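Local coordinates for RidA family protein (Mycobacterium tuberculosis, PDB 3I7T) that is of unknown function but forms a homotrimer and belongs to the YjgF/YER057c/UK114 (RidA) family, many of whose members are enamine/imine deaminases, at residues A[29-34]-A[50-55]; A[64-69]-A[93-98]; A[70-75]-A[113-118]. One frame throughout, in Å; residues are numbered along the deposited sequence.

Interaction 1 of 3, residues A[29-34]-A[50-55]; sequences VVVAGT and RRIEIA
Val31 of strand 29-34 and Ile52 of helix 50-55 bring the two backbones nearest, with their CA atoms 6.9 Å apart. The segments run roughly antiparallel, with 147° between their N-to-C directions, and their axes come within 9.2 Å. No hydrogen bond crosses the contact, so side-chain packing alone joins the segments. Val31 and Thr34 supply it from the strand, and Arg51, Ile52 and Ala55 from the helix.

Val31 turns its CB toward the helix. Its CG1 lies anti to the backbone N (chi1 -174°), and this branch does the touching. It reaches CG1 of Ile52 at 4.1 Å and, a little farther off, CB of Ala55 at 4.4 Å. Ile52 and Ala55 are three residues apart, about one turn of the helix.

Thr34 uses two branches on two neighbours. Its OG1 sits 3.6 Å from Ile52 CG1, a contact between a polar atom and a methylene. Its CG2 lies 3.7 Å from Arg51 CB, so the methyl rests on the aliphatic base of the arginine. The hydroxyl is not left without partners in this buried place. Thr34 OG1 donates to Ala32 O at 2.9 Å, from above the carbonyl plane, and also bonds to Arg21. The Arg51 chain runs on extended from CG to NE and leads away from the strand; its NE pairs with Asp47 in a salt bridge.

At the strand backbone, Val31 O accepts a bond from Arg68 of the second subunit. The contact itself is helix-on-sheet packing within the alpha+beta fold of the YjgF/RidA family. Ile52 also touches Ile114 and Ala116, so helix 41-58 spans strands 28-35 and 112-119. Ala55 reaches Ala22 of strand 22-25.

Interaction 2 of 3, residues A[64-69]-A[93-98]; sequences ADVVRT and IRPVTS
Arg68 and Val96 form a single beta bridge where the loop after helix 79-90 meets strand 66-73. The strand carries a classic beta bulge here: Val67 and Arg68 both face Asp117 on the neighbouring strand 112-119.

Two backbone hydrogen bonds hold the bridge. Val96 N donates to Val67 O at 3.0 Å, and Thr69 N donates to Val96 O at 2.9 Å. The second is the straighter, with 168° at the hydrogen against 150°. CA-H...O contacts add to them, from Arg68 CA to Val96 O and from Thr97 CA to Thr69 O.

Apolar packing runs along the same line. Pro95 CB lies 3.8 Å from Val66 CG1, and Phe90 of helix 79-90 touches both residues. Farther back, Ile93 points toward the strand segment, and its CG1 lies 4.4 Å from Ala64 CB. In Val96, CG1 is anti to the carbonyl carbon (chi1 -49°), which places CG2 between the backbone N and the carbonyl carbon. From there CG2 meets Arg68 CG at 3.7 Å and lies over one face of the guanidinium, offset toward the rim.

The polar ends look to the trimer. Arg68 NH2 makes a salt bridge with Asp117 of the third subunit, and Ser98 OG also finds its main partner there, in Glu115 of the third subunit. Within the chain, Thr69 OG1 bonds to His86. The contact thus forms part of the subunit interface.

One water ties the two segments together in the plane of the guanidinium. It accepts from Arg68 NH1 at 2.9 Å and donates to Thr69 O and to Ser98 OG, each at 2.8 Å.

Interaction 3 of 3, residues A[70-75]-A[113-118]; sequences RIYVTD and EIEADA
Arg70 and Glu115 begin an antiparallel pairing of strands 70-73 and 113-118. The short axes run at 169° and approach to 4.8 Å. Arg70 and Glu115 form a hydrogen-bonded pair: Arg70 N donates to Glu115 O, and Glu115 N donates to Arg70 O at 2.9 Å. Their side chains lie side by side and point the same way. The arginine chain bends at chi3 (-69°), which brings NH2 to Glu115 OE1 at 3.0 Å in a salt bridge. The carboxylate oxygen lies in the guanidinium plane, although the planes of the two groups are 79° apart. The side chains are joined through the single NH2-OE1 bond, not a flat two-pronged pair. A water accepts from Arg70 NH2 at 3.0 Å and donates to Asp117 OD2 at 2.6 Å.

Ile71 follows on the other face of the sheet. It forms a non-hydrogen-bonded pair with Ile114, and their CG1 atoms touch at 4.3 Å.

Tyr72 returns to the face of Arg70. Two backbone bonds pair it with Glu113: Tyr72 N donates to Glu113 O, and Glu113 N donates to Tyr72 O at 2.8 Å. The CE2 and OH edge of its ring meets the Glu115 carboxylate, whose plane is steeply inclined to the ring. The bond from Tyr72 OH to Glu115 OE2 is weak, at 3.3 Å.

The Arg70, Tyr72 and Glu115 face meets the other subunits. Glu115 OE2 bonds to Ser98 of the second subunit and OE1 bridges to its Arg70, while Arg70 NH1 pairs with Glu115 of the third. On the Ile71 and Ile114 face lie the helices: Ile71 packs on Val82 and His86 of helix 79-90, and Ile114 on Thr45, Leu49 and Ile52 of helix 41-58. Strand 99-101 flanks Ile71 and Tyr72.

In the fold
All three contacts belong to one mixed sheet. Interaction 1 lays helix 41-58 on it, interaction 3 pairs two of its central strands, and interaction 2 adds the loop that leads into strand 99-101, outermost within this chain. Interactions 1 and 3 join directly, with Thr34 N 2.7 Å from Ile114 O. Interactions 2 and 3 share strand 66-73 and meet where Val67 N lies 2.8 Å from Asp117 O. Interactions 1 and 2 do not touch; their centres are about 12 Å apart. Both reach the subunit interface, however. In related RidA proteins the active-site clefts lie at such interfaces; whether that holds here is inferred.

Interaction 1 of 3, residues A[29-34]-A[50-55]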
loop_
_atom_site.group_PDB
_atom_site.type_symbol
_atom_site.label_atom_id
_atom_site.label_comp_id
_atom_site.label_asym_id
_atom_site.label_seq_id
_atom_site.Cartn_x
_atom_site.Cartn_y
_atom_site.Cartn_z
ATOM N N VAL A 29 3.783 -7.357 -12.014
ATOM C CA VAL A 29 2.514 -8.027 -11.692
ATOM C C VAL A 29 2.048 -7.534 -10.318
ATOM O O VAL A 29 2.780 -7.658 -9.321
ATOM C CB VAL A 29 2.654 -9.551 -11.684
ATOM C CG1 VAL A 29 1.332 -10.210 -11.374
ATOM C CG2 VAL A 29 3.177 -10.044 -13.046
ATOM N N VAL A 30 0.859 -6.935 -10.269
ATOM C CA VAL A 30 0.240 -6.605 -8.982
ATOM C C VAL A 30 -0.922 -7.541 -8.654
ATOM O O VAL A 30 -1.675 -7.951 -9.532
ATOM C CB VAL A 30 -0.225 -5.129 -8.918
ATOM C CG1 VAL A 30 0.974 -4.221 -9.053
ATOM C CG2 VAL A 30 -1.237 -4.838 -9.997
ATOM N N VAL A 31 -1.037 -7.891 -7.381
ATOM C CA VAL A 31 -2.061 -8.793 -6.907
ATOM C C VAL A 31 -2.967 -8.062 -5.904
ATOM O O VAL A 31 -2.493 -7.323 -5.017
ATOM C CB VAL A 31 -1.419 -10.070 -6.298
ATOM C CG1 VAL A 31 -2.483 -11.124 -5.915
ATOM C CG2 VAL A 31 -0.431 -10.677 -7.298
ATOM N N ALA A 32 -4.274 -8.266 -6.071
ATOM C CA ALA A 32 -5.295 -7.696 -5.191
ATOM C C ALA A 32 -5.109 -8.128 -3.738
ATOM O O ALA A 32 -4.487 -9.157 -3.467
ATOM C CB ALA A 32 -6.701 -8.135 -5.675
ATOM N N GLY A 33 -5.665 -7.348 -2.813
ATOM C CA GLY A 33 -5.796 -7.811 -1.427
ATOM C C GLY A 33 -6.471 -9.169 -1.472
ATOM O O GLY A 33 -7.515 -9.340 -2.121
ATOM N N THR A 34 -5.872 -10.145 -0.799
ATOM C CA THR A 34 -6.387 -11.495 -0.836
ATOM C C THR A 34 -6.673 -12.037 0.549
ATOM O O THR A 34 -5.811 -12.005 1.412
ATOM C CB THR A 34 -5.361 -12.434 -1.471
ATOM O OG1 THR A 34 -4.989 -11.904 -2.751
ATOM C CG2 THR A 34 -5.952 -13.834 -1.630
ATOM N N ARG A 50 -1.816 -19.176 -0.930
ATOM C CA ARG A 50 -2.076 -20.105 -2.023
ATOM C C ARG A 50 -2.787 -19.391 -3.177
ATOM O O ARG A 50 -2.456 -19.610 -4.335
ATOM C CB ARG A 50 -2.903 -21.308 -1.569
ATOM C CG ARG A 50 -2.890 -22.448 -2.596
ATOM C CD ARG A 50 -4.173 -23.249 -2.575
ATOM N N ARG A 51 -3.767 -18.552 -2.860
ATOM C CA ARG A 51 -4.501 -17.814 -3.874
ATOM C C ARG A 51 -3.625 -16.768 -4.574
ATOM O O ARG A 51 -3.734 -16.554 -5.784
ATOM C CB ARG A 51 -5.743 -17.164 -3.264
ATOM C CG ARG A 51 -6.766 -18.170 -2.751
ATOM C CD ARG A 51 -7.765 -17.523 -1.775
ATOM N NE ARG A 51 -8.558 -18.583 -1.138
ATOM C CZ ARG A 51 -9.631 -19.147 -1.693
ATOM N NH1 ARG A 51 -10.072 -18.725 -2.872
ATOM N NH2 ARG A 51 -10.277 -20.113 -1.061
ATOM N N ILE A 52 -2.764 -16.109 -3.815
ATOM C CA ILE A 52 -1.768 -15.228 -4.435
ATOM C C ILE A 52 -0.906 -15.967 -5.463
ATOM O O ILE A 52 -0.713 -15.479 -6.579
ATOM C CB ILE A 52 -0.918 -14.549 -3.367
ATOM C CG1 ILE A 52 -1.808 -13.550 -2.632
ATOM C CG2 ILE A 52 0.305 -13.846 -3.989
ATOM C CD1 ILE A 52 -1.216 -12.962 -1.389
ATOM N N GLU A 53 -0.400 -17.141 -5.087
ATOM C CA GLU A 53 0.362 -17.979 -6.007
ATOM C C GLU A 53 -0.444 -18.323 -7.261
ATOM O O GLU A 53 0.061 -18.206 -8.371
ATOM C CB GLU A 53 0.815 -19.266 -5.311
ATOM C CG GLU A 53 1.792 -20.083 -6.149
ATOM C CD GLU A 53 2.486 -21.208 -5.370
ATOM O OE1 GLU A 53 1.822 -21.904 -4.577
ATOM O OE2 GLU A 53 3.696 -21.421 -5.587
ATOM N N ILE A 54 -1.695 -18.741 -7.080
ATOM C CA ILE A 54 -2.552 -19.105 -8.203
ATOM C C ILE A 54 -2.729 -17.914 -9.148
ATOM O O ILE A 54 -2.642 -18.054 -10.384
ATOM C CB ILE A 54 -3.934 -19.592 -7.715
ATOM C CG1 ILE A 54 -3.798 -20.900 -6.928
ATOM C CG2 ILE A 54 -4.901 -19.772 -8.895
ATOM C CD1 ILE A 54 -5.127 -21.363 -6.312
ATOM N N ALA A 55 -2.965 -16.736 -8.582
ATOM C CA ALA A 55 -3.167 -15.546 -9.396
ATOM C C ALA A 55 -1.873 -15.192 -10.118
ATOM O O ALA A 55 -1.861 -14.966 -11.331
ATOM C CB ALA A 55 -3.667 -14.382 -8.548
#

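Interaction 2 of 3, residues A[64-69]-A[93-98]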
loop_
_atom_site.group_PDB
_atom_site.type_symbol
_atom_site.label_atom_id
_atom_site.label_comp_id
_atom_site.label_asym_id
_atom_site.label_seq_id
_atom_site.Cartn_x
_atom_site.Cartn_y
_atom_site.Cartn_z
ATOM N N ALA A 64 8.707 -16.474 -6.224
ATOM C CA ALA A 64 10.090 -15.977 -6.321
ATOM C C ALA A 64 10.186 -14.604 -7.000
ATOM O O ALA A 64 11.244 -13.963 -6.977
ATOM C CB ALA A 64 10.954 -16.983 -7.055
ATOM N N ASP A 65 9.101 -14.156 -7.621
ATOM C CA ASP A 65 9.108 -12.838 -8.272
ATOM C C ASP A 65 8.596 -11.723 -7.350
ATOM O O ASP A 65 8.744 -10.529 -7.652
ATOM C CB ASP A 65 8.282 -12.843 -9.563
ATOM C CG ASP A 65 8.862 -13.724 -10.626
ATOM O OD1 ASP A 65 10.081 -13.657 -10.857
ATOM O OD2 ASP A 65 8.084 -14.477 -11.245
ATOM N N VAL A 66 7.975 -12.124 -6.246
ATOM C CA VAL A 66 7.357 -11.188 -5.307
ATOM C C VAL A 66 8.414 -10.304 -4.601
ATOM O O VAL A 66 9.378 -10.816 -4.021
ATOM C CB VAL A 66 6.490 -11.961 -4.281
ATOM C CG1 VAL A 66 6.050 -11.042 -3.127
ATOM C CG2 VAL A 66 5.304 -12.617 -4.990
ATOM N N VAL A 67 8.257 -8.987 -4.691
ATOM C CA VAL A 67 9.222 -8.071 -4.089
ATOM C C VAL A 67 8.628 -7.422 -2.850
ATOM O O VAL A 67 9.365 -6.936 -1.980
ATOM C CB VAL A 67 9.695 -6.954 -5.067
ATOM C CG1 VAL A 67 10.511 -7.552 -6.251
ATOM C CG2 VAL A 67 8.512 -6.125 -5.570
ATOM N N ARG A 68 7.301 -7.398 -2.784
ATOM C CA ARG A 68 6.603 -6.829 -1.631
ATOM C C ARG A 68 5.321 -7.576 -1.279
ATOM O O ARG A 68 4.523 -7.918 -2.161
ATOM C CB ARG A 68 6.268 -5.341 -1.848
ATOM C CG ARG A 68 5.452 -4.760 -0.666
ATOM C CD ARG A 68 4.861 -3.353 -0.899
ATOM N NE ARG A 68 5.834 -2.299 -1.202
ATOM C CZ ARG A 68 6.502 -1.591 -0.287
ATOM N NH1 ARG A 68 6.364 -1.843 1.015
ATOM N NH2 ARG A 68 7.341 -0.637 -0.670
ATOM N N THR A 69 5.126 -7.826 0.015
ATOM C CA THR A 69 3.810 -8.211 0.528
ATOM C C THR A 69 3.348 -7.160 1.534
ATOM O O THR A 69 4.155 -6.396 2.077
ATOM C CB THR A 69 3.808 -9.594 1.205
ATOM O OG1 THR A 69 4.794 -9.609 2.246
ATOM C CG2 THR A 69 4.113 -10.711 0.211
ATOM N N ILE A 93 13.108 -16.220 -0.472
ATOM C CA ILE A 93 12.768 -15.096 -1.338
ATOM C C ILE A 93 12.867 -13.739 -0.626
ATOM O O ILE A 93 13.530 -12.802 -1.114
ATOM C CB ILE A 93 11.366 -15.314 -1.931
ATOM C CG1 ILE A 93 11.350 -16.634 -2.730
ATOM C CG2 ILE A 93 10.948 -14.109 -2.763
ATOM C CD1 ILE A 93 9.985 -17.382 -2.737
ATOM N N ARG A 94 12.210 -13.642 0.501
ATOM C CA ARG A 94 12.319 -12.508 1.382
ATOM C C ARG A 94 11.939 -11.179 0.720
ATOM O O ARG A 94 12.753 -10.303 0.623
ATOM C CB ARG A 94 13.712 -12.412 1.927
ATOM C CG ARG A 94 13.892 -13.127 3.093
ATOM C CD ARG A 94 15.205 -13.659 3.139
ATOM N N PRO A 95 10.712 -11.055 0.279
ATOM C CA PRO A 95 10.250 -9.767 -0.182
ATOM C C PRO A 95 10.218 -8.842 1.034
ATOM O O PRO A 95 10.365 -9.316 2.162
ATOM C CB PRO A 95 8.823 -10.076 -0.642
ATOM C CG PRO A 95 8.359 -11.135 0.333
ATOM C CD PRO A 95 9.599 -11.977 0.583
ATOM N N VAL A 96 10.053 -7.539 0.832
ATOM C CA VAL A 96 9.768 -6.656 1.975
ATOM C C VAL A 96 8.316 -6.877 2.402
ATOM O O VAL A 96 7.498 -7.323 1.595
ATOM C CB VAL A 96 10.005 -5.180 1.623
ATOM C CG1 VAL A 96 11.383 -5.016 0.935
ATOM C CG2 VAL A 96 8.855 -4.650 0.733
ATOM N N THR A 97 7.986 -6.633 3.672
ATOM C CA THR A 97 6.577 -6.620 4.067
ATOM C C THR A 97 6.265 -5.513 5.030
ATOM O O THR A 97 7.153 -4.813 5.517
ATOM C CB THR A 97 6.110 -7.820 4.928
ATOM O OG1 THR A 97 7.156 -8.761 5.168
ATOM C CG2 THR A 97 4.870 -8.458 4.381
ATOM N N SER A 98 4.977 -5.424 5.332
ATOM C CA SER A 98 4.466 -4.643 6.450
ATOM C C SER A 98 3.339 -5.438 7.040
ATOM O O SER A 98 2.715 -6.211 6.335
ATOM C CB SER A 98 3.948 -3.289 5.975
ATOM O OG SER A 98 4.942 -2.672 5.180
HETATM O O HOH W 1 5.078 -3.842 2.594
#

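Interaction 3 of 3, residues A[70-75]-A[113-118]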
loop_
_atom_site.group_PDB
_atom_site.type_symbol
_atom_site.label_atom_id
_atom_site.label_comp_id
_atom_site.label_asym_id
_atom_site.label_seq_id
_atom_site.Cartn_x
_atom_site.Cartn_y
_atom_site.Cartn_z
ATOM N N ARG A 70 2.040 -7.109 1.774
ATOM C CA ARG A 70 1.497 -6.209 2.783
ATOM C C ARG A 70 0.396 -6.991 3.436
ATOM O O ARG A 70 -0.451 -7.558 2.737
ATOM C CB ARG A 70 0.950 -4.933 2.146
ATOM C CG ARG A 70 0.388 -3.925 3.149
ATOM C CD ARG A 70 0.032 -2.580 2.471
ATOM N NE ARG A 70 1.235 -1.862 2.045
ATOM C CZ ARG A 70 1.650 -1.760 0.784
ATOM N NH1 ARG A 70 2.758 -1.095 0.513
ATOM N NH2 ARG A 70 0.959 -2.304 -0.205
ATOM N N ILE A 71 0.436 -7.044 4.770
ATOM C CA ILE A 71 -0.448 -7.897 5.547
ATOM C C ILE A 71 -1.310 -7.076 6.502
ATOM O O ILE A 71 -0.788 -6.358 7.347
ATOM C CB ILE A 71 0.378 -8.919 6.374
ATOM C CG1 ILE A 71 1.314 -9.727 5.464
ATOM C CG2 ILE A 71 -0.546 -9.841 7.195
ATOM C CD1 ILE A 71 2.293 -10.574 6.220
ATOM N N TYR A 72 -2.626 -7.175 6.338
ATOM C CA TYR A 72 -3.582 -6.610 7.277
ATOM C C TYR A 72 -4.141 -7.711 8.156
ATOM O O TYR A 72 -4.655 -8.707 7.650
ATOM C CB TYR A 72 -4.747 -5.957 6.529
ATOM C CG TYR A 72 -4.321 -5.003 5.441
ATOM C CD1 TYR A 72 -3.951 -3.705 5.747
ATOM C CD2 TYR A 72 -4.286 -5.400 4.110
ATOM C CE1 TYR A 72 -3.549 -2.813 4.761
ATOM C CE2 TYR A 72 -3.886 -4.515 3.111
ATOM C CZ TYR A 72 -3.518 -3.219 3.449
ATOM O OH TYR A 72 -3.116 -2.322 2.471
ATOM N N VAL A 73 -4.082 -7.507 9.466
ATOM C CA VAL A 73 -4.634 -8.465 10.404
ATOM C C VAL A 73 -5.633 -7.796 11.340
ATOM O O VAL A 73 -5.546 -6.589 11.605
ATOM C CB VAL A 73 -3.542 -9.169 11.219
ATOM C CG1 VAL A 73 -2.740 -10.088 10.330
ATOM C CG2 VAL A 73 -2.641 -8.135 11.934
ATOM N N THR A 74 -6.590 -8.568 11.846
ATOM C CA THR A 74 -7.539 -7.993 12.782
ATOM C C THR A 74 -7.017 -8.075 14.221
ATOM O O THR A 74 -7.514 -7.385 15.100
ATOM C CB THR A 74 -8.978 -8.581 12.650
ATOM O OG1 THR A 74 -8.968 -10.003 12.859
ATOM C CG2 THR A 74 -9.564 -8.250 11.273
ATOM N N ASP A 75 -6.008 -8.905 14.460
ATOM C CA ASP A 75 -5.401 -8.971 15.784
ATOM C C ASP A 75 -3.899 -9.139 15.674
ATOM O O ASP A 75 -3.404 -10.259 15.508
ATOM C CB ASP A 75 -5.983 -10.118 16.598
ATOM C CG ASP A 75 -5.389 -10.191 17.990
ATOM O OD1 ASP A 75 -4.377 -9.489 18.235
ATOM O OD2 ASP A 75 -5.930 -10.942 18.836
ATOM N N GLU A 113 -5.664 -10.253 5.526
ATOM C CA GLU A 113 -5.683 -10.013 4.091
ATOM C C GLU A 113 -4.263 -9.688 3.621
ATOM O O GLU A 113 -3.536 -8.969 4.300
ATOM C CB GLU A 113 -6.640 -8.875 3.749
ATOM C CG GLU A 113 -6.701 -8.529 2.251
ATOM C CD GLU A 113 -7.947 -7.736 1.910
ATOM O OE1 GLU A 113 -8.912 -7.782 2.697
ATOM O OE2 GLU A 113 -7.968 -7.048 0.870
ATOM N N ILE A 114 -3.872 -10.228 2.473
ATOM C CA ILE A 114 -2.518 -10.027 1.963
ATOM C C ILE A 114 -2.507 -9.495 0.534
ATOM O O ILE A 114 -3.199 -10.022 -0.336
ATOM C CB ILE A 114 -1.719 -11.353 2.047
ATOM C CG1 ILE A 114 -1.832 -11.900 3.478
ATOM C CG2 ILE A 114 -0.264 -11.156 1.561
ATOM C CD1 ILE A 114 -1.119 -13.212 3.725
ATOM N N GLU A 115 -1.723 -8.445 0.301
ATOM C CA GLU A 115 -1.425 -7.970 -1.042
ATOM C C GLU A 115 -0.030 -8.403 -1.463
ATOM O O GLU A 115 0.823 -8.697 -0.620
ATOM C CB GLU A 115 -1.458 -6.442 -1.061
ATOM C CG GLU A 115 -2.786 -5.853 -0.704
ATOM C CD GLU A 115 -2.693 -4.339 -0.584
ATOM O OE1 GLU A 115 -1.562 -3.815 -0.605
ATOM O OE2 GLU A 115 -3.737 -3.671 -0.487
ATOM N N ALA A 116 0.237 -8.380 -2.761
ATOM C CA ALA A 116 1.583 -8.652 -3.221
ATOM C C ALA A 116 1.914 -7.849 -4.484
ATOM O O ALA A 116 1.037 -7.601 -5.325
ATOM C CB ALA A 116 1.769 -10.141 -3.469
ATOM N N ASP A 117 3.182 -7.432 -4.589
ATOM C CA ASP A 117 3.720 -6.870 -5.819
ATOM C C ASP A 117 4.855 -7.759 -6.260
ATOM O O ASP A 117 5.656 -8.219 -5.436
ATOM C CB ASP A 117 4.251 -5.450 -5.605
ATOM C CG ASP A 117 3.161 -4.489 -5.199
ATOM O OD1 ASP A 117 2.204 -4.326 -5.976
ATOM O OD2 ASP A 117 3.261 -3.902 -4.102
ATOM N N ALA A 118 4.920 -8.013 -7.561
ATOM C CA ALA A 118 5.957 -8.866 -8.107
ATOM C C ALA A 118 6.614 -8.178 -9.289
ATOM O O ALA A 118 6.014 -7.313 -9.927
ATOM C CB ALA A 118 5.385 -10.223 -8.518
HETATM O O HOH W 2 1.636 -2.158 -3.091
#